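Side-chain contacts in leucyl-tRNA synthetase subunit alpha (Aquifex aeolicus, PDB 3O0A), which catalyses the attachment of leucine to its tRNA and, through the hydrolytic CP1 domain described here, probably clears wrongly attached amino acids: residues 26-31 against 36-41; 8-13 against 120-125; 58-63 against 84-89; 19-24 against 30-35. One frame throughout, in Å; residues are numbered along the deposited sequence.

Interaction 1 (26-31 against 36-41); sequences EELKET and KRIYID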
# COMPACT_ATOMS: atom_id res chain seq x y z
N GLU A 26 9.30 10.98 -18.29
CA GLU A 26 10.74 10.94 -18.43
C GLU A 26 11.45 10.75 -17.09
O GLU A 26 12.44 10.03 -17.00
CB GLU A 26 11.20 12.23 -19.11
CG GLU A 26 12.67 12.23 -19.53
CD GLU A 26 13.62 12.74 -18.46
OE1 GLU A 26 13.17 13.37 -17.47
OE2 GLU A 26 14.84 12.52 -18.62
N GLU A 27 10.93 11.41 -16.06
CA GLU A 27 11.53 11.38 -14.72
C GLU A 27 11.62 9.98 -14.10
O GLU A 27 12.46 9.74 -13.22
CB GLU A 27 10.75 12.30 -13.79
CG GLU A 27 10.94 13.80 -14.05
CD GLU A 27 10.08 14.36 -15.19
OE1 GLU A 27 9.30 13.61 -15.83
OE2 GLU A 27 10.19 15.58 -15.45
N LEU A 28 10.76 9.06 -14.54
CA LEU A 28 10.75 7.68 -14.01
C LEU A 28 11.41 6.67 -14.93
O LEU A 28 11.53 5.49 -14.57
CB LEU A 28 9.31 7.22 -13.71
CG LEU A 28 8.50 8.03 -12.70
CD1 LEU A 28 7.12 7.39 -12.56
CD2 LEU A 28 9.21 8.10 -11.37
N LYS A 29 11.83 7.12 -16.11
CA LYS A 29 12.29 6.23 -17.17
C LYS A 29 13.62 5.57 -16.82
O LYS A 29 13.82 4.38 -17.07
CB LYS A 29 12.39 6.99 -18.51
CG LYS A 29 13.09 6.22 -19.59
CD LYS A 29 13.10 6.98 -20.90
CE LYS A 29 14.14 6.42 -21.86
NZ LYS A 29 15.51 6.96 -21.60
N GLU A 30 14.52 6.35 -16.24
CA GLU A 30 15.84 5.89 -15.83
C GLU A 30 15.72 4.67 -14.90
O GLU A 30 16.33 3.63 -15.14
CB GLU A 30 16.60 7.03 -15.15
CG GLU A 30 17.04 8.19 -16.08
CD GLU A 30 15.93 9.17 -16.45
OE1 GLU A 30 14.78 9.09 -15.90
OE2 GLU A 30 16.22 10.05 -17.30
N THR A 31 14.90 4.80 -13.85
CA THR A 31 14.70 3.71 -12.88
C THR A 31 14.00 2.51 -13.51
O THR A 31 14.34 1.35 -13.23
CB THR A 31 13.95 4.23 -11.63
OG1 THR A 31 14.77 5.19 -10.95
CG2 THR A 31 13.62 3.11 -10.66
N LYS A 36 14.05 -2.01 -13.64
CA LYS A 36 12.81 -2.72 -14.00
C LYS A 36 11.79 -2.60 -12.86
O LYS A 36 11.11 -3.58 -12.49
CB LYS A 36 13.09 -4.17 -14.41
CG LYS A 36 13.74 -4.30 -15.80
CD LYS A 36 13.91 -5.76 -16.18
CE LYS A 36 14.23 -5.90 -17.67
NZ LYS A 36 14.54 -7.32 -18.05
N ARG A 37 11.71 -1.39 -12.30
CA ARG A 37 10.82 -1.08 -11.18
C ARG A 37 10.22 0.30 -11.30
O ARG A 37 10.86 1.21 -11.83
CB ARG A 37 11.59 -1.10 -9.86
CG ARG A 37 12.08 -2.46 -9.45
CD ARG A 37 12.95 -2.34 -8.22
NE ARG A 37 13.37 -3.68 -7.82
CZ ARG A 37 14.04 -3.96 -6.71
NH1 ARG A 37 14.39 -3.01 -5.86
NH2 ARG A 37 14.36 -5.22 -6.45
N ILE A 38 9.00 0.45 -10.78
CA ILE A 38 8.41 1.76 -10.49
C ILE A 38 8.17 1.80 -9.00
O ILE A 38 7.41 1.00 -8.47
CB ILE A 38 7.09 2.01 -11.25
CG1 ILE A 38 7.32 1.95 -12.78
CG2 ILE A 38 6.45 3.36 -10.81
CD1 ILE A 38 8.12 3.10 -13.38
N TYR A 39 8.86 2.69 -8.30
CA TYR A 39 8.77 2.69 -6.84
C TYR A 39 7.52 3.39 -6.34
O TYR A 39 7.15 4.44 -6.86
CB TYR A 39 10.00 3.35 -6.23
CG TYR A 39 11.21 2.44 -6.23
CD1 TYR A 39 11.32 1.41 -5.29
CD2 TYR A 39 12.23 2.61 -7.16
CE1 TYR A 39 12.43 0.57 -5.27
CE2 TYR A 39 13.35 1.76 -7.14
CZ TYR A 39 13.43 0.75 -6.20
OH TYR A 39 14.52 -0.10 -6.17
N ILE A 40 6.91 2.80 -5.30
CA ILE A 40 5.83 3.46 -4.57
C ILE A 40 6.29 3.59 -3.13
O ILE A 40 6.20 2.64 -2.35
CB ILE A 40 4.53 2.63 -4.64
CG1 ILE A 40 4.15 2.38 -6.10
CG2 ILE A 40 3.37 3.32 -3.91
CD1 ILE A 40 4.76 1.14 -6.70
N ASP A 41 6.76 4.77 -2.77
CA ASP A 41 7.22 5.00 -1.41
C ASP A 41 6.01 5.26 -0.52
O ASP A 41 5.14 6.07 -0.86
CB ASP A 41 8.16 6.20 -1.33
CG ASP A 41 9.48 5.98 -2.06
OD1 ASP A 41 9.87 4.82 -2.32
OD2 ASP A 41 10.13 7.01 -2.36

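Interaction 2 (8-13 against 120-125); sequences IRFYVE and EKIPVW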
# COMPACT_ATOMS: atom_id res chain seq x y z
N ILE A 8 8.85 3.23 3.49
CA ILE A 8 9.09 1.89 2.95
C ILE A 8 8.89 1.93 1.45
O ILE A 8 7.90 2.48 0.96
CB ILE A 8 8.18 0.84 3.60
CG1 ILE A 8 8.42 0.80 5.11
CG2 ILE A 8 8.43 -0.56 2.96
CD1 ILE A 8 7.57 -0.19 5.89
N ARG A 9 9.87 1.39 0.72
CA ARG A 9 9.87 1.43 -0.74
C ARG A 9 9.21 0.17 -1.31
O ARG A 9 9.87 -0.85 -1.52
CB ARG A 9 11.29 1.62 -1.29
CG ARG A 9 12.01 2.84 -0.71
CD ARG A 9 13.09 3.36 -1.64
NE ARG A 9 12.54 3.83 -2.92
CZ ARG A 9 12.53 5.10 -3.35
NH1 ARG A 9 13.03 6.08 -2.60
NH2 ARG A 9 12.02 5.39 -4.55
N PHE A 10 7.90 0.22 -1.51
CA PHE A 10 7.24 -0.79 -2.33
C PHE A 10 7.62 -0.52 -3.79
O PHE A 10 8.08 0.57 -4.11
CB PHE A 10 5.72 -0.74 -2.12
CG PHE A 10 5.29 -1.31 -0.80
CD1 PHE A 10 5.55 -0.63 0.40
CD2 PHE A 10 4.66 -2.55 -0.74
CE1 PHE A 10 5.16 -1.18 1.63
CE2 PHE A 10 4.27 -3.10 0.48
CZ PHE A 10 4.52 -2.40 1.67
N TYR A 11 7.46 -1.52 -4.66
CA TYR A 11 7.73 -1.29 -6.07
C TYR A 11 6.95 -2.21 -6.97
O TYR A 11 6.72 -3.37 -6.64
CB TYR A 11 9.24 -1.41 -6.37
CG TYR A 11 9.88 -2.69 -5.88
CD1 TYR A 11 10.44 -2.76 -4.59
CD2 TYR A 11 9.94 -3.83 -6.68
CE1 TYR A 11 11.04 -3.93 -4.12
CE2 TYR A 11 10.55 -5.03 -6.21
CZ TYR A 11 11.09 -5.06 -4.93
OH TYR A 11 11.68 -6.21 -4.44
N VAL A 12 6.54 -1.69 -8.11
CA VAL A 12 5.94 -2.51 -9.15
C VAL A 12 7.07 -2.99 -10.06
O VAL A 12 7.76 -2.17 -10.67
CB VAL A 12 4.88 -1.73 -9.95
CG1 VAL A 12 4.34 -2.58 -11.07
CG2 VAL A 12 3.75 -1.26 -9.03
N GLU A 13 7.25 -4.31 -10.11
CA GLU A 13 8.22 -4.90 -11.03
C GLU A 13 7.67 -4.88 -12.45
O GLU A 13 6.51 -5.24 -12.68
CB GLU A 13 8.50 -6.34 -10.63
CG GLU A 13 9.17 -6.49 -9.28
CD GLU A 13 9.32 -7.94 -8.89
OE1 GLU A 13 9.57 -8.76 -9.79
OE2 GLU A 13 9.13 -8.27 -7.70
N GLU A 120 5.92 -10.68 -1.58
CA GLU A 120 4.55 -10.94 -2.03
C GLU A 120 4.09 -9.81 -2.94
O GLU A 120 4.48 -8.66 -2.75
CB GLU A 120 3.60 -11.10 -0.85
CG GLU A 120 3.86 -12.37 -0.07
CD GLU A 120 3.01 -12.52 1.16
OE1 GLU A 120 2.14 -11.66 1.44
OE2 GLU A 120 3.22 -13.54 1.86
N LYS A 121 3.31 -10.18 -3.95
CA LYS A 121 2.73 -9.21 -4.87
C LYS A 121 1.31 -8.86 -4.44
O LYS A 121 0.44 -9.75 -4.31
CB LYS A 121 2.80 -9.74 -6.30
CG LYS A 121 4.23 -9.85 -6.81
CD LYS A 121 4.30 -10.54 -8.16
CE LYS A 121 5.74 -10.91 -8.52
NZ LYS A 121 6.56 -9.69 -8.68
N ILE A 122 1.08 -7.58 -4.18
CA ILE A 122 -0.17 -7.11 -3.60
C ILE A 122 -0.78 -6.00 -4.48
O ILE A 122 -0.05 -5.19 -5.03
CB ILE A 122 0.01 -6.65 -2.12
CG1 ILE A 122 1.04 -5.53 -1.98
CG2 ILE A 122 0.42 -7.85 -1.22
CD1 ILE A 122 1.07 -4.92 -0.58
N PRO A 123 -2.12 -6.01 -4.65
CA PRO A 123 -2.75 -5.09 -5.61
C PRO A 123 -2.70 -3.62 -5.19
O PRO A 123 -2.80 -3.30 -4.00
CB PRO A 123 -4.20 -5.58 -5.66
CG PRO A 123 -4.42 -6.21 -4.33
CD PRO A 123 -3.12 -6.85 -3.97
N VAL A 124 -2.52 -2.74 -6.18
CA VAL A 124 -2.49 -1.31 -5.95
C VAL A 124 -3.82 -0.69 -6.36
O VAL A 124 -4.27 -0.85 -7.49
CB VAL A 124 -1.34 -0.63 -6.71
CG1 VAL A 124 -1.23 0.85 -6.29
CG2 VAL A 124 -0.03 -1.35 -6.43
N TRP A 125 -4.42 0.01 -5.40
CA TRP A 125 -5.71 0.70 -5.52
C TRP A 125 -5.55 2.21 -5.32
O TRP A 125 -4.51 2.68 -4.84
CB TRP A 125 -6.65 0.15 -4.44
CG TRP A 125 -7.16 -1.21 -4.72
CD1 TRP A 125 -6.45 -2.38 -4.74
CD2 TRP A 125 -8.51 -1.55 -5.02
NE1 TRP A 125 -7.29 -3.43 -5.05
CE2 TRP A 125 -8.56 -2.95 -5.22
CE3 TRP A 125 -9.69 -0.80 -5.14
CZ2 TRP A 125 -9.74 -3.61 -5.54
CZ3 TRP A 125 -10.87 -1.47 -5.46
CH2 TRP A 125 -10.88 -2.86 -5.66

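Interaction 3 (58-63 against 84-89); sequences LAPEHP and ENFVEK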
# COMPACT_ATOMS: atom_id res chain seq x y z
N LEU A 58 -3.08 4.53 -3.18
CA LEU A 58 -2.62 5.87 -3.50
C LEU A 58 -3.79 6.81 -3.33
O LEU A 58 -4.92 6.49 -3.73
CB LEU A 58 -2.17 5.94 -4.96
CG LEU A 58 -0.77 5.41 -5.33
CD1 LEU A 58 -0.43 4.08 -4.69
CD2 LEU A 58 -0.58 5.39 -6.85
N ALA A 59 -3.54 7.98 -2.76
CA ALA A 59 -4.54 9.06 -2.83
C ALA A 59 -4.92 9.33 -4.30
O ALA A 59 -4.11 9.17 -5.21
CB ALA A 59 -4.01 10.30 -2.18
N PRO A 60 -6.18 9.75 -4.54
CA PRO A 60 -6.65 9.99 -5.92
C PRO A 60 -5.77 10.97 -6.70
O PRO A 60 -5.62 10.82 -7.92
CB PRO A 60 -8.05 10.59 -5.73
CG PRO A 60 -8.44 10.25 -4.33
CD PRO A 60 -7.21 10.04 -3.53
N GLU A 61 -5.20 11.96 -6.01
CA GLU A 61 -4.37 12.97 -6.67
C GLU A 61 -2.91 12.56 -6.80
O GLU A 61 -2.09 13.33 -7.32
CB GLU A 61 -4.44 14.32 -5.95
CG GLU A 61 -5.83 14.76 -5.59
CD GLU A 61 -6.26 14.29 -4.20
OE1 GLU A 61 -5.72 13.30 -3.67
OE2 GLU A 61 -7.15 14.94 -3.63
N HIS A 62 -2.56 11.37 -6.31
CA HIS A 62 -1.17 10.90 -6.39
C HIS A 62 -0.74 10.84 -7.86
O HIS A 62 -1.46 10.28 -8.68
CB HIS A 62 -1.02 9.52 -5.73
CG HIS A 62 0.40 9.15 -5.42
ND1 HIS A 62 1.32 8.87 -6.40
CD2 HIS A 62 1.05 9.01 -4.23
CE1 HIS A 62 2.49 8.58 -5.84
NE2 HIS A 62 2.35 8.66 -4.53
N PRO A 63 0.42 11.44 -8.19
CA PRO A 63 0.93 11.45 -9.56
C PRO A 63 1.05 10.05 -10.21
O PRO A 63 1.01 9.93 -11.43
CB PRO A 63 2.32 12.07 -9.42
CG PRO A 63 2.23 12.93 -8.21
CD PRO A 63 1.30 12.19 -7.27
N GLU A 84 -10.16 6.98 -14.16
CA GLU A 84 -10.29 8.40 -14.50
C GLU A 84 -11.55 9.01 -13.88
O GLU A 84 -11.51 10.11 -13.31
CB GLU A 84 -10.36 8.54 -16.01
CG GLU A 84 -10.00 9.91 -16.52
CD GLU A 84 -9.73 9.90 -18.00
OE1 GLU A 84 -10.56 9.35 -18.75
OE2 GLU A 84 -8.67 10.43 -18.41
N ASN A 85 -12.66 8.30 -14.01
CA ASN A 85 -13.93 8.75 -13.44
C ASN A 85 -13.81 8.92 -11.93
O ASN A 85 -14.33 9.89 -11.36
CB ASN A 85 -15.05 7.76 -13.76
CG ASN A 85 -15.40 7.75 -15.23
OD1 ASN A 85 -15.05 8.66 -15.98
ND2 ASN A 85 -16.07 6.70 -15.66
N PHE A 86 -13.14 7.98 -11.28
CA PHE A 86 -12.93 8.09 -9.83
C PHE A 86 -12.13 9.34 -9.44
O PHE A 86 -12.52 10.10 -8.54
CB PHE A 86 -12.26 6.82 -9.30
CG PHE A 86 -11.86 6.91 -7.86
CD1 PHE A 86 -12.83 6.87 -6.85
CD2 PHE A 86 -10.51 7.02 -7.51
CE1 PHE A 86 -12.46 6.95 -5.51
CE2 PHE A 86 -10.13 7.10 -6.17
CZ PHE A 86 -11.11 7.05 -5.17
N VAL A 87 -11.00 9.56 -10.10
CA VAL A 87 -10.15 10.71 -9.81
C VAL A 87 -10.93 12.03 -10.00
O VAL A 87 -10.85 12.94 -9.16
CB VAL A 87 -8.88 10.67 -10.69
CG1 VAL A 87 -8.08 11.96 -10.59
CG2 VAL A 87 -8.03 9.45 -10.30
N GLU A 88 -11.70 12.09 -11.08
CA GLU A 88 -12.49 13.28 -11.41
C GLU A 88 -13.55 13.53 -10.34
O GLU A 88 -13.78 14.67 -9.95
CB GLU A 88 -13.11 13.17 -12.80
CG GLU A 88 -12.09 13.35 -13.96
CD GLU A 88 -11.33 14.68 -13.89
OE1 GLU A 88 -11.97 15.76 -13.94
OE2 GLU A 88 -10.09 14.65 -13.81
N LYS A 89 -14.20 12.46 -9.88
CA LYS A 89 -15.22 12.57 -8.84
C LYS A 89 -14.56 13.10 -7.57
O LYS A 89 -15.09 13.97 -6.90
CB LYS A 89 -15.86 11.22 -8.54
CG LYS A 89 -17.04 11.27 -7.57
CD LYS A 89 -17.56 9.86 -7.32
CE LYS A 89 -18.53 9.81 -6.15
NZ LYS A 89 -19.15 8.46 -6.01

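Interaction 4 (19-24 against 30-35); sequences KFLNCV and ETLLKE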
# COMPACT_ATOMS: atom_id res chain seq x y z
N LYS A 19 7.49 -2.22 -23.36
CA LYS A 19 6.04 -2.37 -23.55
C LYS A 19 5.25 -1.30 -22.78
O LYS A 19 4.08 -1.04 -23.10
CB LYS A 19 5.62 -3.78 -23.11
CG LYS A 19 4.12 -4.07 -23.02
CD LYS A 19 3.88 -5.54 -22.63
CE LYS A 19 2.43 -5.84 -22.27
NZ LYS A 19 2.23 -7.32 -22.10
N PHE A 20 5.89 -0.67 -21.79
CA PHE A 20 5.21 0.26 -20.91
C PHE A 20 5.79 1.67 -20.88
O PHE A 20 5.26 2.53 -20.15
CB PHE A 20 5.16 -0.32 -19.50
CG PHE A 20 4.60 -1.69 -19.45
CD1 PHE A 20 3.23 -1.90 -19.32
CD2 PHE A 20 5.44 -2.80 -19.55
CE1 PHE A 20 2.71 -3.19 -19.28
CE2 PHE A 20 4.94 -4.09 -19.51
CZ PHE A 20 3.57 -4.27 -19.38
N LEU A 21 6.82 1.93 -21.67
CA LEU A 21 7.51 3.23 -21.62
C LEU A 21 6.59 4.43 -21.86
O LEU A 21 6.79 5.50 -21.26
CB LEU A 21 8.66 3.29 -22.63
CG LEU A 21 9.98 2.68 -22.17
CD1 LEU A 21 10.96 2.63 -23.35
CD2 LEU A 21 10.56 3.50 -20.99
N ASN A 22 5.59 4.28 -22.73
CA ASN A 22 4.72 5.43 -22.96
C ASN A 22 3.70 5.69 -21.84
O ASN A 22 2.97 6.68 -21.89
CB ASN A 22 4.11 5.42 -24.39
CG ASN A 22 2.95 4.43 -24.55
OD1 ASN A 22 2.45 3.88 -23.59
ND2 ASN A 22 2.50 4.27 -25.79
N CYS A 23 3.69 4.83 -20.83
CA CYS A 23 2.89 5.04 -19.62
C CYS A 23 3.58 5.91 -18.59
O CYS A 23 2.94 6.37 -17.65
CB CYS A 23 2.55 3.72 -18.95
SG CYS A 23 1.39 2.76 -19.89
N VAL A 24 4.89 6.11 -18.75
CA VAL A 24 5.69 6.72 -17.68
C VAL A 24 6.35 8.02 -18.14
O VAL A 24 6.78 8.13 -19.30
CB VAL A 24 6.76 5.76 -17.08
CG1 VAL A 24 6.15 4.37 -16.76
CG2 VAL A 24 7.93 5.59 -18.01
N GLU A 30 14.52 6.35 -16.24
CA GLU A 30 15.84 5.89 -15.83
C GLU A 30 15.72 4.67 -14.90
O GLU A 30 16.33 3.63 -15.14
CB GLU A 30 16.60 7.03 -15.15
CG GLU A 30 17.04 8.19 -16.08
CD GLU A 30 15.93 9.17 -16.45
OE1 GLU A 30 14.78 9.09 -15.90
OE2 GLU A 30 16.22 10.05 -17.30
N THR A 31 14.90 4.80 -13.85
CA THR A 31 14.70 3.71 -12.88
C THR A 31 14.00 2.51 -13.51
O THR A 31 14.34 1.35 -13.23
CB THR A 31 13.95 4.23 -11.63
OG1 THR A 31 14.77 5.19 -10.95
CG2 THR A 31 13.62 3.11 -10.66
N LEU A 32 13.00 2.80 -14.35
CA LEU A 32 12.27 1.75 -15.04
C LEU A 32 13.21 0.89 -15.89
O LEU A 32 13.17 -0.33 -15.83
CB LEU A 32 11.15 2.34 -15.90
CG LEU A 32 10.33 1.33 -16.70
CD1 LEU A 32 9.60 0.36 -15.79
CD2 LEU A 32 9.34 2.06 -17.62
N LEU A 33 14.05 1.54 -16.69
CA LEU A 33 14.94 0.80 -17.58
C LEU A 33 16.10 0.11 -16.85
O LEU A 33 16.46 -1.02 -17.19
CB LEU A 33 15.45 1.68 -18.72
CG LEU A 33 14.41 2.21 -19.71
CD1 LEU A 33 15.09 3.21 -20.63
CD2 LEU A 33 13.78 1.09 -20.53
N LYS A 34 16.66 0.77 -15.84
CA LYS A 34 17.82 0.25 -15.12
C LYS A 34 17.42 -0.79 -14.08
O LYS A 34 18.10 -1.81 -13.94
CB LYS A 34 18.61 1.36 -14.42
CG LYS A 34 19.28 2.36 -15.35
CD LYS A 34 20.08 3.41 -14.55
CE LYS A 34 20.57 4.55 -15.44
NZ LYS A 34 21.83 4.20 -16.15
N GLU A 35 16.34 -0.53 -13.35
CA GLU A 35 15.95 -1.41 -12.25
C GLU A 35 14.74 -2.29 -12.53
O GLU A 35 14.45 -3.20 -11.74
CB GLU A 35 15.68 -0.59 -10.97
CG GLU A 35 16.86 0.22 -10.45
CD GLU A 35 16.62 0.73 -9.04
OE1 GLU A 35 16.16 -0.06 -8.18
OE2 GLU A 35 16.88 1.92 -8.79

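Interaction 1 (26-31 against 36-41)
Thr31 lays its methyl CG2 against the edge of the Tyr39 ring, near the ring plane and 3.8 Å from Tyr39 CE2, while the two side chains cross at about a right angle. The same methyl lies 3.5 Å from Arg37 O. It gets there because Thr31 CG2 stands anti to its own backbone nitrogen, leaving OG1 beside that nitrogen. One turn earlier in the helix, Leu28 CB meets Ile38 CD1 at 4.3 Å, a looser touch on the side where Ile38 also packs against Leu64 and Val24. The helix and strand axes come within 8.1 Å at 116°, after a return in which Lys36 takes a positive phi at the end of the helix.

On the strand, Arg37 and Tyr39 point to one side, and the outer end of the ring is tied down there. Arg37 NH1 donates to Tyr39 OH over 2.9 Å, with the hydroxyl close to the guanidinium plane (12° out of it). The strongest partner of that hydroxyl is Glu35 OE1, at the end of the helix, and Arg9 makes a cation-pi contact with the ring. A leucine in place of Tyr39 would probably leave Arg37 NH1 and Glu35 without their shared phenol oxygen and take from the Thr31 methyl the ring edge it leans on. Across the side-chain part of the interface aliphatic carbons meet an aromatic edge and a carbonyl oxygen, so van der Waals fit carries it; the polar grip comes at its border, where one phenol oxygen joins an arginine to a carboxylate and probably limits rotation of the ring.

Interaction 2 (8-13 against 120-125)
Phe10 and Ile122 face each other from strands of two different sheets, their CA atoms 9.8 Å apart, so the backbones do not pair and the side chains alone span the gap. Phe10 CE2 reaches Ile122 CD1 at 3.8 Å; the methyl approaches the ring obliquely, and the two side chains cross at about a right angle. Ile122 carries CG1 between its backbone N and carbonyl carbon (chi1 59°), which swings the ethyl branch and its CD1 toward the phenylalanine. Val56 packs on both residues, closing this inner end.

At the solvent-facing end the contact turns ionic. Lys121 NZ forms a salt bridge with Glu13, 3.1 Å from OE2 and 3.3 Å from OE1. The ammonium nitrogen lies above the carboxylate, well away from its plane, which fits with the hydrogen bond to OE2 being weak. The lysine chain bends at its last torsion (chi4 -64°) to bring NZ there. Thr114 OG1 is the stronger partner of Glu13 OE2 and also makes a weak hydrogen bond with Lys121 NZ, so the hydroxyl helps to hold both charged ends in place. A seam of this sort, apolar within and ion-paired at its mouth, joins the antiparallel sheet of strand 6-13 to the mixed sheet of strand 121-127 in the beta core of the leucyl-tRNA synthetase editing domain.

Interaction 3 (58-63 against 84-89)
Pro60, the second residue of a type I beta turn from Ala59 to His62, is where the connection from strand 55-58 to helix 64-74 rests on helix 84-89. The turn is closed by the backbone bond from His62 N to Ala59 O, 2.9 Å long, and it presents Pro60 to the helix with a separation of 5.3 Å between Pro60 CA and Val87 CA.

Two neighbouring helix residues take hold of different parts of the proline. Phe86 meets its ring: CE2 lies 4.0 Å from Pro60 CG and only slightly farther from Pro60 CB, the proline coming up to the phenyl obliquely. Phe86 CG stands anti to its backbone N (chi1 173°), and this carries the phenyl along the helix surface until its far end comes up to the proline. Val87 meets the backbone instead. Its two methyls straddle the carbonyl oxygen, CG2 3.7 Å and CG1 3.8 Å from Pro60 O, an apolar pair set against a polar atom in plain van der Waals contact.

At the far end of the turn Leu58 CG lies over one face of the His62 ring, 3.9 Å above its plane and off toward the rim, and His62 ND1 accepts from Leu64 N, capping the start of the following helix. Around this joint, Val87 also packs on Val65 of helix 64-74, Phe86 on Val107 of strand 106-114, and both Pro60 and Phe86 on Ser126 of strand 121-127, so helix 80-91 is seated against the preceding helix and against strands 106-114 and 121-127, the outermost strand of the mixed sheet and its neighbour.

Interaction 4 (19-24 against 30-35)
Leu21, Val24, Leu32 and Leu33 supply the apolar contacts, and these are the whole of what passes directly between 19-24 and 30-35. Leu32 CD2 lies at the junction, 3.8 Å from Val24 CG2 and 3.9 Å from Leu21 CD2. Leu32 reaches that position with CG anti to its backbone N (chi1 178°), an orientation that sends the branch away from the helix toward the loop. Leu21 CD2 is shared in turn: it also meets Leu33 CD2 at 4.0 Å, where the two side chains cross at about a right angle, so this one methyl bridges two successive helix residues. Leu33 lies at the exposed side, whereas Leu32 is buried and continues onto Ile38 of the strand and Ile14.

Backbone hydrogen bonds shape each partner separately. In the loop, Cys23 N binds Phe20 O at 2.9 Å and Val24 N binds Leu21 O at 3.2 Å, two short-range bonds that draw the loop in; the CB of Val24 points at the helix, while Leu21 gets there with the end of its side chain. Glu35 N to Thr31 O belongs to the ordinary helical pattern.

A covalent link fixes the other side of the loop: Cys23 forms a disulfide with Cys70 of helix 64-74, and Phe20 packs on Ile71 and Arg74 there. The result is a disulfide-anchored connection folded back on the helix it precedes, wedged between helices 26-35 and 64-74 at the periphery of the editing domain.

Interactions 1 and 4 share helix 26-35, which packs on strand 37-44 in one and on the loop preceding the helix in the other, and Ile38 touches Leu28, Leu32 and Val24. Both lie toward the outside of the domain, interaction 4 farthest from its centre. Interaction 2 is nearest the centre and joins two sheets; it touches interaction 1 through backbone pairing of strands 6-13 and 37-44, and interaction 3 through Trp125 O and Leu58 N. Interaction 3 is buried and purely van der Waals, like the direct contacts of interaction 4. A salt bridge crosses between segments in interaction 2 alone, at its solvent-facing end, whereas polar bonds in interaction 1 flank the contact.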